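PDB 2C4X: endoglucanase from Clostridium thermocellum, which binds xyloglucan and other beta-glucan chains through its C-terminal CBM44 module, which follows a PKD domain in a larger enzyme that is probably a cellulase. Local coordinates for residues Arg169-Ser174 / Thr244-Ala249; Ala179-Tyr184 / Met231-Gln236; Thr200-Thr205 / Asn213-Thr218. The protein carries 1 engineered substitution. One frame throughout, in Å; residues are numbered along the deposited sequence.

Contact 1: Arg169-Ser174 / Thr244-Ala249. With CA (calcium ion), chain C.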
loop_
_atom_site.group_PDB
_atom_site.type_symbol
_atom_site.label_atom_id
_atom_site.label_comp_id
_atom_site.label_asym_id
_atom_site.label_seq_id
_atom_site.Cartn_x
_atom_site.Cartn_y
_atom_site.Cartn_z
ATOM N N ARG A 169 5.603 -2.661 4.518
ATOM C CA ARG A 169 6.557 -2.898 3.432
ATOM C C ARG A 169 7.911 -3.308 4.007
ATOM O O ARG A 169 8.511 -2.578 4.800
ATOM C CB ARG A 169 6.689 -1.676 2.510
ATOM C CG ARG A 169 5.518 -1.503 1.564
ATOM C CD ARG A 169 4.380 -0.697 2.176
ATOM N NE ARG A 169 3.325 -0.451 1.187
ATOM C CZ ARG A 169 2.424 0.529 1.260
ATOM N NH1 ARG A 169 2.434 1.383 2.278
ATOM N NH2 ARG A 169 1.513 0.664 0.304
ATOM N N ILE A 170 8.380 -4.486 3.608
ATOM C CA ILE A 170 9.567 -5.089 4.203
ATOM C C ILE A 170 10.499 -5.576 3.103
ATOM O O ILE A 170 10.116 -6.406 2.280
ATOM C CB ILE A 170 9.188 -6.275 5.158
ATOM C CG1 ILE A 170 8.064 -5.870 6.122
ATOM C CG2 ILE A 170 10.407 -6.777 5.944
ATOM C CD1 ILE A 170 7.401 -7.050 6.860
ATOM N N TRP A 171 11.716 -5.046 3.089
ATOM C CA TRP A 171 12.750 -5.482 2.159
ATOM C C TRP A 171 13.517 -6.623 2.812
ATOM O O TRP A 171 14.199 -6.432 3.816
ATOM C CB TRP A 171 13.692 -4.317 1.829
ATOM C CG TRP A 171 14.518 -4.500 0.578
ATOM C CD1 TRP A 171 14.205 -4.057 -0.676
ATOM C CD2 TRP A 171 15.792 -5.155 0.464
ATOM N NE1 TRP A 171 15.197 -4.400 -1.565
ATOM C CE2 TRP A 171 16.183 -5.074 -0.893
ATOM C CE3 TRP A 171 16.638 -5.805 1.376
ATOM C CZ2 TRP A 171 17.389 -5.618 -1.364
ATOM C CZ3 TRP A 171 17.835 -6.348 0.908
ATOM C CH2 TRP A 171 18.200 -6.248 -0.452
ATOM N N ILE A 172 13.399 -7.815 2.240
ATOM C CA ILE A 172 14.011 -9.010 2.819
ATOM C C ILE A 172 15.174 -9.492 1.943
ATOM O O ILE A 172 14.983 -9.717 0.747
ATOM C CB ILE A 172 12.950 -10.121 3.014
ATOM C CG1 ILE A 172 11.828 -9.616 3.938
ATOM C CG2 ILE A 172 13.579 -11.409 3.557
ATOM C CD1 ILE A 172 10.487 -10.289 3.734
ATOM N N PRO A 173 16.382 -9.643 2.534
ATOM C CA PRO A 173 17.555 -10.060 1.766
ATOM C C PRO A 173 17.632 -11.577 1.573
ATOM O O PRO A 173 17.044 -12.339 2.350
ATOM C CB PRO A 173 18.718 -9.587 2.636
ATOM C CG PRO A 173 18.192 -9.739 4.045
ATOM C CD PRO A 173 16.708 -9.438 3.963
ATOM N N SER A 174 18.362 -11.997 0.542
ATOM C CA SER A 174 18.576 -13.411 0.255
ATOM C C SER A 174 19.782 -13.953 1.016
ATOM O O SER A 174 20.651 -13.189 1.445
ATOM C CB SER A 174 18.777 -13.621 -1.248
ATOM O OG SER A 174 19.843 -12.822 -1.716
ATOM N N THR A 244 20.302 -7.871 7.126
ATOM C CA THR A 244 19.669 -6.565 7.253
ATOM C C THR A 244 18.333 -6.501 6.533
ATOM O O THR A 244 18.235 -6.749 5.326
ATOM C CB THR A 244 20.615 -5.412 6.806
ATOM O OG1 THR A 244 21.741 -5.373 7.687
ATOM C CG2 THR A 244 19.903 -4.066 6.874
ATOM N N ILE A 245 17.303 -6.171 7.306
ATOM C CA ILE A 245 15.949 -6.001 6.794
ATOM C C ILE A 245 15.623 -4.514 6.783
ATOM O O ILE A 245 16.034 -3.779 7.675
ATOM C CB ILE A 245 14.945 -6.812 7.651
ATOM C CG1 ILE A 245 15.062 -8.304 7.313
ATOM C CG2 ILE A 245 13.509 -6.318 7.462
ATOM C CD1 ILE A 245 14.626 -9.219 8.420
ATOM N N TYR A 246 14.913 -4.073 5.746
ATOM C CA TYR A 246 14.444 -2.697 5.672
ATOM C C TYR A 246 12.929 -2.659 5.818
ATOM O O TYR A 246 12.223 -3.535 5.311
ATOM C CB TYR A 246 14.888 -2.035 4.366
ATOM C CG TYR A 246 16.390 -1.946 4.212
ATOM C CD1 TYR A 246 17.122 -3.023 3.718
ATOM C CD2 TYR A 246 17.079 -0.790 4.570
ATOM C CE1 TYR A 246 18.507 -2.952 3.582
ATOM C CE2 TYR A 246 18.461 -0.708 4.434
ATOM C CZ TYR A 246 19.169 -1.793 3.936
ATOM O OH TYR A 246 20.537 -1.723 3.788
ATOM N N VAL A 247 12.448 -1.651 6.534
ATOM C CA VAL A 247 11.026 -1.503 6.849
ATOM C C VAL A 247 10.626 -0.053 6.627
ATOM O O VAL A 247 11.305 0.860 7.095
ATOM C CB VAL A 247 10.708 -1.885 8.323
ATOM C CG1 VAL A 247 9.215 -1.738 8.607
ATOM C CG2 VAL A 247 11.186 -3.309 8.642
ATOM N N ASP A 248 9.522 0.157 5.920
ATOM C CA ASP A 248 9.074 1.515 5.616
ATOM C C ASP A 248 7.606 1.524 5.287
ATOM O O ASP A 248 7.042 0.489 4.928
ATOM C CB ASP A 248 9.860 2.110 4.433
ATOM C CG ASP A 248 9.662 3.615 4.291
ATOM O OD1 ASP A 248 9.279 4.272 5.286
ATOM O OD2 ASP A 248 9.888 4.159 3.184
ATOM N N ALA A 249 7.005 2.704 5.421
ATOM C CA ALA A 249 5.667 2.989 4.909
ATOM C C ALA A 249 4.605 2.037 5.459
ATOM O O ALA A 249 3.766 1.518 4.707
ATOM C CB ALA A 249 5.664 3.008 3.372
HETATM CA CA CA C . 9.516 6.500 4.019
#
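R169 reaches along the 244-249 strand to A249, and CB, CD and NH1 each come close to a backbone oxygen. CB lies 3.3 Å from the D248 O atom; CG turns the chain (chi2 87°) and CD passes 3.4 Å from A249 O. At the tip NH1 donates to A249 O at 2.8 Å; the oxygen lies close to the guanidinium plane and NH1 lies in the carbonyl plane of A249. NE is salt-bridged to E214, so two sides of the guanidinium are fixed. The strands run antiparallel, their axes at 162°. W171 and Y246 form a hydrogen-bonded pair, with W171 N to Y246 O at 2.7 Å, and their side chains leave on the same face, CB to CB 3.6 Å. Beyond them the rings meet in an offset T-shaped stack, the edge of Y246 directed at the face of the W171 six-membered ring (planes at 85°); K130 adds a cation-pi contact to W171. On the reverse face I170 CG2 presses against I245 CG2 at 3.5 Å, tighter than usual. D248 turns its carboxylate away from R169 and chelates calcium through OD1 (2.6 Å) and OD2 (2.5 Å); OD2 also accepts a hydrogen bond from F132 N. With D99, N104, E106, K133 and R136 it completes the calcium site toward the end of strand 241-251, in the CBM44 beta-sandwich.

Contact 2: Ala179-Tyr184 / Met231-Gln236. With EDO (1,2-ethanediol), chain F.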
loop_
_atom_site.group_PDB
_atom_site.type_symbol
_atom_site.label_atom_id
_atom_site.label_comp_id
_atom_site.label_asym_id
_atom_site.label_seq_id
_atom_site.Cartn_x
_atom_site.Cartn_y
_atom_site.Cartn_z
ATOM N N ALA A 179 13.929 -18.601 8.990
ATOM C CA ALA A 179 12.907 -19.579 8.628
ATOM C C ALA A 179 11.639 -18.875 8.159
ATOM O O ALA A 179 10.992 -19.294 7.195
ATOM C CB ALA A 179 12.599 -20.473 9.817
ATOM N N ALA A 180 11.292 -17.798 8.854
ATOM C CA ALA A 180 10.041 -17.095 8.630
ATOM C C ALA A 180 10.145 -15.655 9.094
ATOM O O ALA A 180 11.033 -15.293 9.870
ATOM C CB ALA A 180 8.895 -17.798 9.368
ATOM N N ILE A 181 9.220 -14.845 8.602
ATOM C CA ILE A 181 9.083 -13.464 9.013
ATOM C C ILE A 181 7.586 -13.194 9.176
ATOM O O ILE A 181 6.765 -13.777 8.463
ATOM C CB ILE A 181 9.760 -12.515 7.981
ATOM C CG1 ILE A 181 9.819 -11.080 8.501
ATOM C CG2 ILE A 181 9.088 -12.613 6.598
ATOM C CD1 ILE A 181 10.858 -10.223 7.796
ATOM N N GLN A 182 7.220 -12.347 10.133
ATOM C CA GLN A 182 5.807 -12.044 10.337
ATOM C C GLN A 182 5.524 -10.696 10.990
ATOM O O GLN A 182 5.919 -10.468 12.140
ATOM C CB GLN A 182 5.085 -13.178 11.089
ATOM C CG GLN A 182 5.565 -13.475 12.502
ATOM C CD GLN A 182 4.885 -14.699 13.087
ATOM O OE1 GLN A 182 3.777 -15.061 12.679
ATOM N NE2 GLN A 182 5.544 -15.350 14.048
ATOM N N PRO A 183 4.805 -9.813 10.266
ATOM C CA PRO A 183 4.232 -8.641 10.920
ATOM C C PRO A 183 3.212 -9.145 11.934
ATOM O O PRO A 183 2.543 -10.156 11.679
ATOM C CB PRO A 183 3.500 -7.915 9.791
ATOM C CG PRO A 183 4.043 -8.497 8.530
ATOM C CD PRO A 183 4.439 -9.885 8.838
ATOM N N TYR A 184 3.111 -8.464 13.068
ATOM C CA TYR A 184 2.168 -8.855 14.088
ATOM C C TYR A 184 1.591 -7.663 14.809
ATOM O O TYR A 184 2.167 -6.568 14.820
ATOM C CB TYR A 184 2.810 -9.813 15.103
ATOM C CG TYR A 184 3.850 -9.167 15.999
ATOM C CD1 TYR A 184 3.487 -8.564 17.217
ATOM C CD2 TYR A 184 5.200 -9.195 15.650
ATOM C CE1 TYR A 184 4.442 -7.985 18.046
ATOM C CE2 TYR A 184 6.162 -8.619 16.468
ATOM C CZ TYR A 184 5.783 -8.015 17.658
ATOM O OH TYR A 184 6.763 -7.463 18.456
HETATM N N MSE A 231 2.775 -3.613 18.259
HETATM C CA MSE A 231 2.845 -3.907 16.831
HETATM C C MSE A 231 4.309 -4.085 16.430
HETATM O O MSE A 231 5.184 -3.380 16.925
HETATM C CB MSE A 231 2.202 -2.769 16.036
HETATM C CG MSE A 231 2.149 -2.954 14.521
HETATM SE SE MSE A 231 1.391 -1.347 13.611
HETATM C CE MSE A 231 2.927 -0.204 13.707
ATOM N N GLY A 232 4.591 -5.025 15.543
ATOM C CA GLY A 232 5.958 -5.142 15.060
ATOM C C GLY A 232 6.168 -6.153 13.961
ATOM O O GLY A 232 5.224 -6.608 13.323
ATOM N N ILE A 233 7.432 -6.475 13.729
ATOM C CA ILE A 233 7.802 -7.542 12.831
ATOM C C ILE A 233 8.695 -8.505 13.601
ATOM O O ILE A 233 9.634 -8.085 14.291
ATOM C CB ILE A 233 8.507 -7.009 11.559
ATOM C CG1 ILE A 233 7.587 -6.034 10.818
ATOM C CG2 ILE A 233 8.917 -8.170 10.640
ATOM C CD1 ILE A 233 8.324 -5.068 9.948
ATOM N N GLN A 234 8.369 -9.788 13.496
ATOM C CA GLN A 234 9.155 -10.844 14.114
ATOM C C GLN A 234 9.840 -11.682 13.034
ATOM O O GLN A 234 9.231 -12.021 12.014
ATOM C CB GLN A 234 8.270 -11.737 14.983
ATOM C CG GLN A 234 9.044 -12.726 15.834
ATOM C CD GLN A 234 8.152 -13.622 16.669
ATOM O OE1 GLN A 234 7.527 -14.543 16.155
ATOM N NE2 GLN A 234 8.117 -13.370 17.974
ATOM N N VAL A 235 11.107 -12.010 13.276
ATOM C CA VAL A 235 11.856 -12.936 12.427
ATOM C C VAL A 235 12.267 -14.169 13.236
ATOM O O VAL A 235 12.730 -14.043 14.366
ATOM C CB VAL A 235 13.108 -12.257 11.814
ATOM C CG1 VAL A 235 13.932 -13.248 11.050
ATOM C CG2 VAL A 235 12.691 -11.169 10.875
ATOM N N GLN A 236 12.072 -15.354 12.659
ATOM C CA GLN A 236 12.578 -16.588 13.249
ATOM C C GLN A 236 13.908 -16.936 12.590
ATOM O O GLN A 236 13.988 -17.078 11.368
ATOM C CB GLN A 236 11.573 -17.742 13.095
ATOM C CG GLN A 236 11.974 -19.033 13.821
ATOM C CD GLN A 236 11.299 -20.282 13.261
ATOM O OE1 GLN A 236 10.187 -20.226 12.731
ATOM N NE2 GLN A 236 11.973 -21.420 13.386
HETATM C C1 EDO F . 7.691 -11.183 21.069
HETATM O O1 EDO F . 7.516 -9.767 20.961
HETATM C C2 EDO F . 6.345 -11.879 20.932
HETATM O O2 EDO F . 6.558 -13.270 20.657
#
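Y184 lies over G232, its ring resting on the bare backbone of the neighbouring strand. CG sits between the backbone N and the carbonyl carbon (chi1 70°), which swings the ring across the strand, and G232 CA stands 4.0 Å from the ring centroid, 23° off the normal, a CH-pi contact. G232 N lies above the centre of the same face, while Q234 N comes in at the ring's edge. W197 stacks with Y184, and Y184 OH is hydrogen-bonded to Q230 OE1.

Next along this face Q182 and Q234 stand side by side. Both chains are extended beyond CG, but Q234 CG is anti to its backbone N, whereas Q182 CG takes the same kind of rotamer as Y184. The amides come level, and Q182 NE2 donates to Q234 OE1 at 3.0 Å. The bond is bent; the amide planes are 54° apart and the acceptor is tilted from the Q182 amide plane. Q182 OE1 is held by S199 OG, while Q234 NE2 makes weak bonds to E151 and to 1,2-ethanediol, probably from the crystallisation liquor.

The reverse face is apolar. I181 CG1 meets I233 CG2 at 3.7 Å, and I181 CD1 meets V235 CG2 at 3.7 Å. Between the faces run the antiparallel backbone bonds, in pairs such as Q182 N to Q234 O (2.8 Å) with its return bond Q234 N to Q182 O.

The sheet thus has an oily inner side and an outer one where an amide pair, with S199 holding Q182, stands beside aromatic rings. Such a surface is consistent with glucan recognition, as in other beta-sandwich carbohydrate-binding modules, although no sugar is bound here.

Contact 3: Thr200-Thr205 / Asn213-Thr218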
loop_
_atom_site.group_PDB
_atom_site.type_symbol
_atom_site.label_atom_id
_atom_site.label_comp_id
_atom_site.label_asym_id
_atom_site.label_seq_id
_atom_site.Cartn_x
_atom_site.Cartn_y
_atom_site.Cartn_z
ATOM N N THR A 200 0.821 -12.157 10.296
ATOM C CA THR A 200 0.779 -12.673 8.937
ATOM C C THR A 200 2.077 -13.430 8.670
ATOM O O THR A 200 3.101 -12.853 8.302
ATOM C CB THR A 200 0.498 -11.561 7.920
ATOM O OG1 THR A 200 -0.731 -10.916 8.281
ATOM C CG2 THR A 200 0.361 -12.134 6.497
ATOM N N TRP A 201 2.012 -14.739 8.886
ATOM C CA TRP A 201 3.171 -15.606 8.797
ATOM C C TRP A 201 3.572 -15.826 7.335
ATOM O O TRP A 201 2.748 -16.233 6.510
ATOM C CB TRP A 201 2.869 -16.936 9.491
ATOM C CG TRP A 201 4.058 -17.815 9.670
ATOM C CD1 TRP A 201 4.931 -17.814 10.723
ATOM C CD2 TRP A 201 4.514 -18.835 8.767
ATOM N NE1 TRP A 201 5.897 -18.778 10.537
ATOM C CE2 TRP A 201 5.672 -19.412 9.341
ATOM C CE3 TRP A 201 4.052 -19.321 7.536
ATOM C CZ2 TRP A 201 6.380 -20.448 8.724
ATOM C CZ3 TRP A 201 4.760 -20.351 6.917
ATOM C CH2 TRP A 201 5.909 -20.903 7.516
ATOM N N LYS A 202 4.832 -15.517 7.023
ATOM C CA LYS A 202 5.415 -15.782 5.704
ATOM C C LYS A 202 6.673 -16.622 5.862
ATOM O O LYS A 202 7.608 -16.214 6.549
ATOM C CB LYS A 202 5.780 -14.477 4.985
ATOM C CG LYS A 202 4.607 -13.577 4.641
ATOM C CD LYS A 202 3.741 -14.170 3.536
ATOM C CE LYS A 202 2.733 -13.145 3.027
ATOM N NZ LYS A 202 1.565 -13.787 2.353
ATOM N N GLY A 203 6.693 -17.792 5.236
ATOM C CA GLY A 203 7.901 -18.609 5.182
ATOM C C GLY A 203 8.946 -17.932 4.317
ATOM O O GLY A 203 8.611 -17.217 3.364
ATOM N N TYR A 204 10.213 -18.152 4.647
ATOM C CA TYR A 204 11.316 -17.528 3.918
ATOM C C TYR A 204 11.356 -17.916 2.432
ATOM O O TYR A 204 11.837 -17.146 1.602
ATOM C CB TYR A 204 12.647 -17.850 4.596
ATOM C CG TYR A 204 13.827 -17.054 4.082
ATOM C CD1 TYR A 204 13.729 -15.678 3.865
ATOM C CD2 TYR A 204 15.051 -17.675 3.840
ATOM C CE1 TYR A 204 14.815 -14.945 3.408
ATOM C CE2 TYR A 204 16.145 -16.949 3.384
ATOM C CZ TYR A 204 16.017 -15.589 3.169
ATOM O OH TYR A 204 17.092 -14.868 2.720
ATOM N N THR A 205 10.844 -19.101 2.106
ATOM C CA THR A 205 10.775 -19.551 0.714
ATOM C C THR A 205 9.604 -18.924 -0.050
ATOM O O THR A 205 9.584 -18.949 -1.273
ATOM C CB THR A 205 10.685 -21.088 0.598
ATOM O OG1 THR A 205 9.460 -21.543 1.182
ATOM C CG2 THR A 205 11.866 -21.762 1.287
ATOM N N ASN A 213 8.533 -6.377 0.002
ATOM C CA ASN A 213 7.372 -7.231 0.186
ATOM C C ASN A 213 6.273 -6.463 0.895
ATOM O O ASN A 213 6.477 -5.935 1.994
ATOM C CB ASN A 213 7.727 -8.473 1.010
ATOM C CG ASN A 213 8.647 -9.418 0.274
ATOM O OD1 ASN A 213 8.210 -10.442 -0.241
ATOM N ND2 ASN A 213 9.927 -9.076 0.210
ATOM N N GLU A 214 5.112 -6.403 0.256
ATOM C CA GLU A 214 3.957 -5.753 0.833
ATOM C C GLU A 214 3.093 -6.811 1.521
ATOM O O GLU A 214 2.552 -7.705 0.868
ATOM C CB GLU A 214 3.189 -4.989 -0.249
ATOM C CG GLU A 214 2.114 -4.067 0.286
ATOM C CD GLU A 214 1.669 -3.041 -0.736
ATOM O OE1 GLU A 214 0.506 -3.137 -1.188
ATOM O OE2 GLU A 214 2.476 -2.146 -1.084
ATOM N N ILE A 215 3.004 -6.720 2.846
ATOM C CA ILE A 215 2.282 -7.700 3.662
ATOM C C ILE A 215 1.225 -6.979 4.499
ATOM O O ILE A 215 1.530 -6.011 5.196
ATOM C CB ILE A 215 3.248 -8.502 4.589
ATOM C CG1 ILE A 215 4.372 -9.154 3.778
ATOM C CG2 ILE A 215 2.489 -9.569 5.383
ATOM C CD1 ILE A 215 5.575 -9.597 4.611
ATOM N N THR A 216 -0.023 -7.433 4.404
ATOM C CA THR A 216 -1.099 -6.845 5.202
ATOM C C THR A 216 -1.427 -7.671 6.443
ATOM O O THR A 216 -1.145 -8.875 6.509
ATOM C CB THR A 216 -2.398 -6.620 4.395
ATOM O OG1 THR A 216 -2.942 -7.884 4.004
ATOM C CG2 THR A 216 -2.147 -5.752 3.158
ATOM N N LEU A 217 -2.050 -7.011 7.413
ATOM C CA LEU A 217 -2.438 -7.640 8.668
ATOM C C LEU A 217 -3.681 -6.944 9.215
ATOM O O LEU A 217 -3.714 -5.716 9.303
ATOM C CB LEU A 217 -1.282 -7.539 9.667
ATOM C CG LEU A 217 -1.551 -7.952 11.116
ATOM C CD1 LEU A 217 -1.860 -9.428 11.214
ATOM C CD2 LEU A 217 -0.378 -7.591 11.974
ATOM N N THR A 218 -4.700 -7.722 9.571
ATOM C CA THR A 218 -5.910 -7.160 10.170
ATOM C C THR A 218 -5.990 -7.441 11.669
ATOM O O THR A 218 -5.860 -8.596 12.106
ATOM C CB THR A 218 -7.189 -7.674 9.469
ATOM O OG1 THR A 218 -7.088 -7.416 8.069
ATOM C CG2 THR A 218 -8.440 -6.976 10.005
HETATM O O HOH W 1 1.905 -10.877 0.692
#
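T200 and L217 have the nearest CA atoms, 6.0 Å apart, and no backbone hydrogen bond joins the two segments, so they meet through side chains across the gap between two sheets rather than as neighbours in one. The polar link is made by the T200 hydroxyl. OG1 is placed anti to its own carbonyl carbon, beside the backbone N (chi1 -57°), and from there donates to T216 O at 2.7 Å. The hydroxyl oxygen lies in the carbonyl plane of T216 and on a lone pair, with a C=O...donor angle of 143°. The methyl takes the other branch and meets I215, CG2 to CG2 at 3.5 Å, the two side chains sliding past one another from opposing strands. L217 closes in on the hydroxyl too, its CD1 3.5 Å from T200 OG1.

K202 contributes its aliphatic part: CG lies 4.1 Å from I215 CD1, and a bend at chi2 (-70°) leads the chain on toward NZ. There a water, donating to E214 O at 3.2 Å, accepts a weak bond from K202 NZ at 3.4 Å. T200 and K202 are themselves held in their sheet by backbone bonds to P183 and I181, while I215 is bonded to F168 in the other.

The chemistry is that of a lightly tied sandwich margin. Both strands are outermost in their sheets; one short, well-directed hydroxyl bond satisfies the T216 carbonyl, which faces T200, methyl-to-methyl contact lies beside it, and at the lysine end a water links E214 O to K202 NZ, the NZ leg weak.

From the N terminus, the PKD domain comes first and all three contacts follow in the CBM44 module. Strand 165-172 opens the outermost loop, strand 178-187 the next, and 198-203 the innermost; 211-218 then closes contact 3, 229-238 closes contact 2 and 241-251 closes contact 1. The loops sit one within another and none cross. Contact 2 belongs to one sheet of the sandwich and contact 1 to the other, while contact 3 joins their edge strands. Contacts 1 and 2 pack face to face through I170, I245 and V247 against I181, I233 and V235. Contact 3 meets both: N213 N pairs with I170 O, and K202 O with I181 N.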